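Local coordinates for hypothetical protein Atu2299 (PDB 2HLY) that is of unknown function but belongs to the DUF2026 family, which is grouped with the papain-like (clan CA) peptidases, at residues A[55-60]-A[91-96]; A[95-100]-A[119-124]. One frame throughout, in Å; residues are numbered along the deposited sequence.

Contact 1 of 2, residues A[55-60]-A[91-96]; sequences VPKGGL and WVEADG
The indole of Trp-91 lies against the flat backbone of Gly-58 and Gly-59 as strand 91-94 runs antiparallel to strand 55-58, one edge of a four-stranded sheet. This is the tight part. Chi1 of 59° sets CG between the backbone N and the carbonyl carbon, which turns the six-membered ring across the neighbouring strand; Gly-58 CA sits 4.2 Å from its centroid in a CH-pi contact, and Trp-91 CZ3 comes within 3.5 Å of Gly-59 N. Gly-59 suits the corner where the chain leaves the sheet, since its backbone angles (phi 159°) are ones glycine adopts readily and other residues rarely do. Tyr-142 stacks on the indole as well. Along the backbone, Lys-57 and Trp-91 form a hydrogen-bonded antiparallel pair (Trp-91 N to Lys-57 O, 2.8 Å), as do Val-55 and Glu-93. On the opposite face of the sheet, Pro-56 and Val-92 pack on helix 31-50.

The looser side is polar and opens to solvent: Val-55 is exposed, Lys-57 and Glu-93 partly so. The extended chains of Lys-57 and Glu-93 cross at about a right angle, and Lys-57 NZ forms a salt bridge with Glu-93 OE1 (2.9 Å) from above the carboxylate plane. Glu-93 OE2 accepts a nearly straight bond (175°) from Trp-91 NE1, 2.9 Å away. Held through both oxygens, the carboxylate satisfies the indole N-H and probably remains ionised.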
loop_
_atom_site.group_PDB
_atom_site.type_symbol
_atom_site.label_atom_id
_atom_site.label_comp_id
_atom_site.label_asym_id
_atom_site.label_seq_id
_atom_site.Cartn_x
_atom_site.Cartn_y
_atom_site.Cartn_z
ATOM N N VAL A 55 -7.206 -7.964 -4.654
ATOM C CA VAL A 55 -8.107 -7.925 -3.504
ATOM C C VAL A 55 -7.355 -7.284 -2.339
ATOM O O VAL A 55 -6.302 -7.775 -1.952
ATOM C CB VAL A 55 -8.562 -9.361 -3.097
ATOM C CG1 VAL A 55 -9.531 -9.319 -1.922
ATOM C CG2 VAL A 55 -9.214 -10.096 -4.296
ATOM N N PRO A 56 -7.893 -6.191 -1.780
ATOM C CA PRO A 56 -7.311 -5.651 -0.543
ATOM C C PRO A 56 -7.704 -6.556 0.606
ATOM O O PRO A 56 -8.854 -7.021 0.662
ATOM C CB PRO A 56 -7.965 -4.279 -0.394
ATOM C CG PRO A 56 -9.179 -4.328 -1.240
ATOM C CD PRO A 56 -9.067 -5.425 -2.243
ATOM N N LYS A 57 -6.753 -6.823 1.497
ATOM C CA LYS A 57 -7.008 -7.632 2.691
ATOM C C LYS A 57 -6.366 -6.928 3.861
ATOM O O LYS A 57 -5.493 -6.084 3.674
ATOM C CB LYS A 57 -6.415 -9.024 2.520
ATOM C CG LYS A 57 -7.149 -9.820 1.471
ATOM C CD LYS A 57 -6.826 -11.267 1.597
ATOM C CE LYS A 57 -7.692 -12.084 0.693
ATOM N NZ LYS A 57 -7.207 -13.485 0.753
ATOM N N GLY A 58 -6.814 -7.238 5.070
ATOM C CA GLY A 58 -6.224 -6.634 6.261
ATOM C C GLY A 58 -6.217 -7.599 7.428
ATOM O O GLY A 58 -6.920 -8.602 7.416
ATOM N N GLY A 59 -5.377 -7.292 8.407
ATOM C CA GLY A 59 -5.339 -8.028 9.664
ATOM C C GLY A 59 -3.994 -7.775 10.300
ATOM O O GLY A 59 -3.583 -6.618 10.471
ATOM N N LEU A 60 -3.323 -8.867 10.643
ATOM C CA LEU A 60 -1.990 -8.807 11.248
ATOM C C LEU A 60 -0.944 -8.954 10.140
ATOM O O LEU A 60 -1.074 -9.818 9.267
ATOM C CB LEU A 60 -1.837 -9.935 12.283
ATOM C CG LEU A 60 -0.509 -9.990 13.027
ATOM C CD1 LEU A 60 -0.713 -10.498 14.454
ATOM C CD2 LEU A 60 0.539 -10.825 12.263
ATOM N N TRP A 91 -3.004 -4.932 3.002
ATOM C CA TRP A 91 -2.101 -5.204 1.868
ATOM C C TRP A 91 -2.959 -5.614 0.663
ATOM O O TRP A 91 -4.194 -5.622 0.746
ATOM C CB TRP A 91 -1.115 -6.309 2.236
ATOM C CG TRP A 91 -1.771 -7.591 2.605
ATOM C CD1 TRP A 91 -2.070 -8.636 1.781
ATOM C CD2 TRP A 91 -2.217 -7.973 3.916
ATOM N NE1 TRP A 91 -2.672 -9.645 2.490
ATOM C CE2 TRP A 91 -2.780 -9.262 3.804
ATOM C CE3 TRP A 91 -2.182 -7.353 5.170
ATOM C CZ2 TRP A 91 -3.310 -9.946 4.904
ATOM C CZ3 TRP A 91 -2.720 -8.026 6.265
ATOM C CH2 TRP A 91 -3.263 -9.316 6.126
ATOM N N VAL A 92 -2.313 -5.956 -0.454
ATOM C CA VAL A 92 -3.042 -6.401 -1.640
ATOM C C VAL A 92 -2.587 -7.807 -1.994
ATOM O O VAL A 92 -1.399 -8.125 -1.874
ATOM C CB VAL A 92 -2.774 -5.463 -2.837
ATOM C CG1 VAL A 92 -3.501 -5.960 -4.080
ATOM C CG2 VAL A 92 -3.266 -4.075 -2.498
ATOM N N GLU A 93 -3.546 -8.647 -2.399
ATOM C CA GLU A 93 -3.250 -9.960 -2.953
ATOM C C GLU A 93 -3.751 -9.946 -4.387
ATOM O O GLU A 93 -4.928 -9.698 -4.634
ATOM C CB GLU A 93 -3.929 -11.039 -2.121
ATOM C CG GLU A 93 -3.369 -11.038 -0.702
ATOM C CD GLU A 93 -3.809 -12.214 0.135
ATOM O OE1 GLU A 93 -4.551 -13.086 -0.385
ATOM O OE2 GLU A 93 -3.409 -12.238 1.321
ATOM N N ALA A 94 -2.843 -10.155 -5.337
ATOM C CA ALA A 94 -3.221 -10.051 -6.746
ATOM C C ALA A 94 -2.477 -11.066 -7.576
ATOM O O ALA A 94 -1.253 -11.037 -7.619
ATOM C CB ALA A 94 -2.926 -8.649 -7.266
ATOM N N ASP A 95 -3.215 -11.956 -8.241
ATOM C CA ASP A 95 -2.600 -12.910 -9.170
ATOM C C ASP A 95 -1.515 -13.725 -8.455
ATOM O O ASP A 95 -0.496 -14.097 -9.065
ATOM C CB ASP A 95 -1.989 -12.142 -10.357
ATOM C CG ASP A 95 -2.283 -12.784 -11.704
ATOM O OD1 ASP A 95 -3.198 -13.629 -11.788
ATOM O OD2 ASP A 95 -1.598 -12.419 -12.686
ATOM N N GLY A 96 -1.736 -13.978 -7.163
ATOM C CA GLY A 96 -0.807 -14.737 -6.326
ATOM C C GLY A 96 0.236 -13.890 -5.607
ATOM O O GLY A 96 0.847 -14.361 -4.638
#

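Contact 2 of 2, residues A[95-100]-A[119-124]; sequences DGWAID and MFQRPL
In Trp-97, chi1 of -68° swings CG beside its own backbone N, and the indole folds back over strand 120-123; in Gln-121, CG stands anti to N (chi1 178°) and the chain runs on extended, carrying OE1 over the rim of one face of that indole. Trp-97 CE3 comes within 3.4 Å of Arg-122 C, and Trp-97 CZ3 lies 3.7 Å from Pro-123 CD, the two side chains running alongside each other. A proline fits here because Pro-123 is in a non-hydrogen-bonded pair with Trp-97, where no N-H is needed across the strands. The pairing closes one side of the four-stranded antiparallel sheet, with 120-123 as an outermost strand. Ala-98 N donates to Arg-122 O at 2.7 Å, the reverse bond completes the pair, and Leu-124 N meets Gly-96 O at 2.8 Å just beyond the strand. Small Ala-98 fits between larger groups, its CB 3.8 Å from Leu-124 CD2 and 4.1 Å from Phe-120 CE2. On this same face the Phe-120 ring meets Tyr-63 and Phe-140 edge-to-face, and the buried carboxylate of Asp-100 receives His-89 NE2 on OD2. Gln-121, on the other face, gives its amide N-H to Ile-8 O.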
loop_
_atom_site.group_PDB
_atom_site.type_symbol
_atom_site.label_atom_id
_atom_site.label_comp_id
_atom_site.label_asym_id
_atom_site.label_seq_id
_atom_site.Cartn_x
_atom_site.Cartn_y
_atom_site.Cartn_z
ATOM N N ASP A 95 -3.215 -11.956 -8.241
ATOM C CA ASP A 95 -2.600 -12.910 -9.170
ATOM C C ASP A 95 -1.515 -13.725 -8.455
ATOM O O ASP A 95 -0.496 -14.097 -9.065
ATOM C CB ASP A 95 -1.989 -12.142 -10.357
ATOM C CG ASP A 95 -2.283 -12.784 -11.704
ATOM O OD1 ASP A 95 -3.198 -13.629 -11.788
ATOM O OD2 ASP A 95 -1.598 -12.419 -12.686
ATOM N N GLY A 96 -1.736 -13.978 -7.163
ATOM C CA GLY A 96 -0.807 -14.737 -6.326
ATOM C C GLY A 96 0.236 -13.890 -5.607
ATOM O O GLY A 96 0.847 -14.361 -4.638
ATOM N N TRP A 97 0.416 -12.645 -6.047
ATOM C CA TRP A 97 1.415 -11.744 -5.468
ATOM C C TRP A 97 0.894 -11.041 -4.226
ATOM O O TRP A 97 -0.268 -10.623 -4.192
ATOM C CB TRP A 97 1.861 -10.664 -6.492
ATOM C CG TRP A 97 2.624 -11.250 -7.615
ATOM C CD1 TRP A 97 2.114 -11.768 -8.781
ATOM C CD2 TRP A 97 4.034 -11.481 -7.654
ATOM N NE1 TRP A 97 3.142 -12.266 -9.562
ATOM C CE2 TRP A 97 4.325 -12.115 -8.885
ATOM C CE3 TRP A 97 5.084 -11.193 -6.781
ATOM C CZ2 TRP A 97 5.632 -12.478 -9.252
ATOM C CZ3 TRP A 97 6.382 -11.562 -7.150
ATOM C CH2 TRP A 97 6.637 -12.190 -8.375
ATOM N N ALA A 98 1.760 -10.924 -3.226
ATOM C CA ALA A 98 1.535 -10.021 -2.085
ATOM C C ALA A 98 2.213 -8.709 -2.442
ATOM O O ALA A 98 3.432 -8.670 -2.718
ATOM C CB ALA A 98 2.164 -10.592 -0.826
ATOM N N ILE A 99 1.428 -7.634 -2.451
ATOM C CA ILE A 99 1.958 -6.322 -2.741
ATOM C C ILE A 99 1.546 -5.364 -1.629
ATOM O O ILE A 99 0.366 -5.280 -1.277
ATOM C CB ILE A 99 1.467 -5.798 -4.110
ATOM C CG1 ILE A 99 1.749 -6.854 -5.193
ATOM C CG2 ILE A 99 2.206 -4.507 -4.452
ATOM C CD1 ILE A 99 1.203 -6.551 -6.563
ATOM N N ASP A 100 2.527 -4.662 -1.072
ATOM C CA ASP A 100 2.216 -3.656 -0.061
ATOM C C ASP A 100 2.677 -2.318 -0.614
ATOM O O ASP A 100 3.861 -1.973 -0.535
ATOM C CB ASP A 100 2.892 -3.986 1.277
ATOM C CG ASP A 100 2.361 -3.147 2.412
ATOM O OD1 ASP A 100 1.906 -2.007 2.145
ATOM O OD2 ASP A 100 2.374 -3.640 3.568
ATOM N N MET A 119 10.520 -1.247 -2.433
ATOM C CA MET A 119 9.333 -1.956 -2.897
ATOM C C MET A 119 9.076 -3.237 -2.098
ATOM O O MET A 119 10.014 -3.982 -1.833
ATOM C CB MET A 119 9.504 -2.336 -4.366
ATOM C CG MET A 119 8.410 -3.254 -4.871
ATOM S SD MET A 119 8.407 -3.590 -6.630
ATOM C CE MET A 119 9.786 -4.717 -6.771
ATOM N N PHE A 120 7.801 -3.503 -1.776
ATOM C CA PHE A 120 7.406 -4.847 -1.332
ATOM C C PHE A 120 6.425 -5.489 -2.320
ATOM O O PHE A 120 5.270 -5.093 -2.422
ATOM C CB PHE A 120 6.797 -4.884 0.080
ATOM C CG PHE A 120 6.603 -6.285 0.557
ATOM C CD1 PHE A 120 7.649 -6.960 1.194
ATOM C CD2 PHE A 120 5.418 -6.971 0.269
ATOM C CE1 PHE A 120 7.502 -8.302 1.587
ATOM C CE2 PHE A 120 5.272 -8.319 0.630
ATOM C CZ PHE A 120 6.317 -8.971 1.305
ATOM N N GLN A 121 6.922 -6.493 -3.039
ATOM C CA GLN A 121 6.113 -7.258 -3.994
ATOM C C GLN A 121 6.757 -8.653 -4.036
ATOM O O GLN A 121 7.872 -8.815 -4.553
ATOM C CB GLN A 121 6.159 -6.599 -5.379
ATOM C CG GLN A 121 5.357 -7.405 -6.425
ATOM C CD GLN A 121 5.423 -6.880 -7.849
ATOM O OE1 GLN A 121 4.779 -7.452 -8.726
ATOM N NE2 GLN A 121 6.184 -5.802 -8.083
ATOM N N ARG A 122 6.061 -9.636 -3.460
ATOM C CA ARG A 122 6.621 -10.993 -3.322
ATOM C C ARG A 122 5.511 -12.031 -3.509
ATOM O O ARG A 122 4.346 -11.741 -3.231
ATOM C CB ARG A 122 7.272 -11.181 -1.945
ATOM C CG ARG A 122 8.408 -10.199 -1.597
ATOM C CD ARG A 122 9.284 -10.720 -0.440
ATOM N NE ARG A 122 9.929 -11.966 -0.844
ATOM C CZ ARG A 122 10.077 -13.051 -0.076
ATOM N NH1 ARG A 122 9.654 -13.077 1.195
ATOM N NH2 ARG A 122 10.637 -14.140 -0.586
ATOM N N PRO A 123 5.862 -13.256 -3.946
ATOM C CA PRO A 123 4.810 -14.262 -4.103
ATOM C C PRO A 123 4.176 -14.614 -2.753
ATOM O O PRO A 123 4.883 -14.775 -1.764
ATOM C CB PRO A 123 5.556 -15.488 -4.674
ATOM C CG PRO A 123 6.835 -14.927 -5.266
ATOM C CD PRO A 123 7.188 -13.772 -4.338
ATOM N N LEU A 124 2.854 -14.734 -2.719
ATOM C CA LEU A 124 2.197 -15.176 -1.481
ATOM C C LEU A 124 2.708 -16.549 -1.048
ATOM O O LEU A 124 2.786 -16.856 0.155
ATOM C CB LEU A 124 0.678 -15.218 -1.664
ATOM C CG LEU A 124 -0.052 -13.895 -1.477
ATOM C CD1 LEU A 124 -1.452 -14.008 -2.061
ATOM C CD2 LEU A 124 -0.111 -13.540 -0.004
#

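Contacts 1 and 2 are the two outer pairings of a single sheet, ordered 54-58, 89-94, 97-100, 120-123, and their centres lie about 8 Å apart. The middle strands follow each other through the shared turn at Asp-95 and Gly-96, and Val-92 N lies 2.9 Å from Ile-99 O, a probable hydrogen bond. Side chains meet too: Glu-93 OE1 packs 3.6 Å from Leu-124 CD1. Strand 89-94 begins with His-89, whose NE2 is hydrogen-bonded to Asp-100 OD2 at the far end of 97-100. A histidine held by a side chain on the next strand recalls the His-Asn or His-Asp pair of clan CA cysteine peptidases, but no catalytic role is established here.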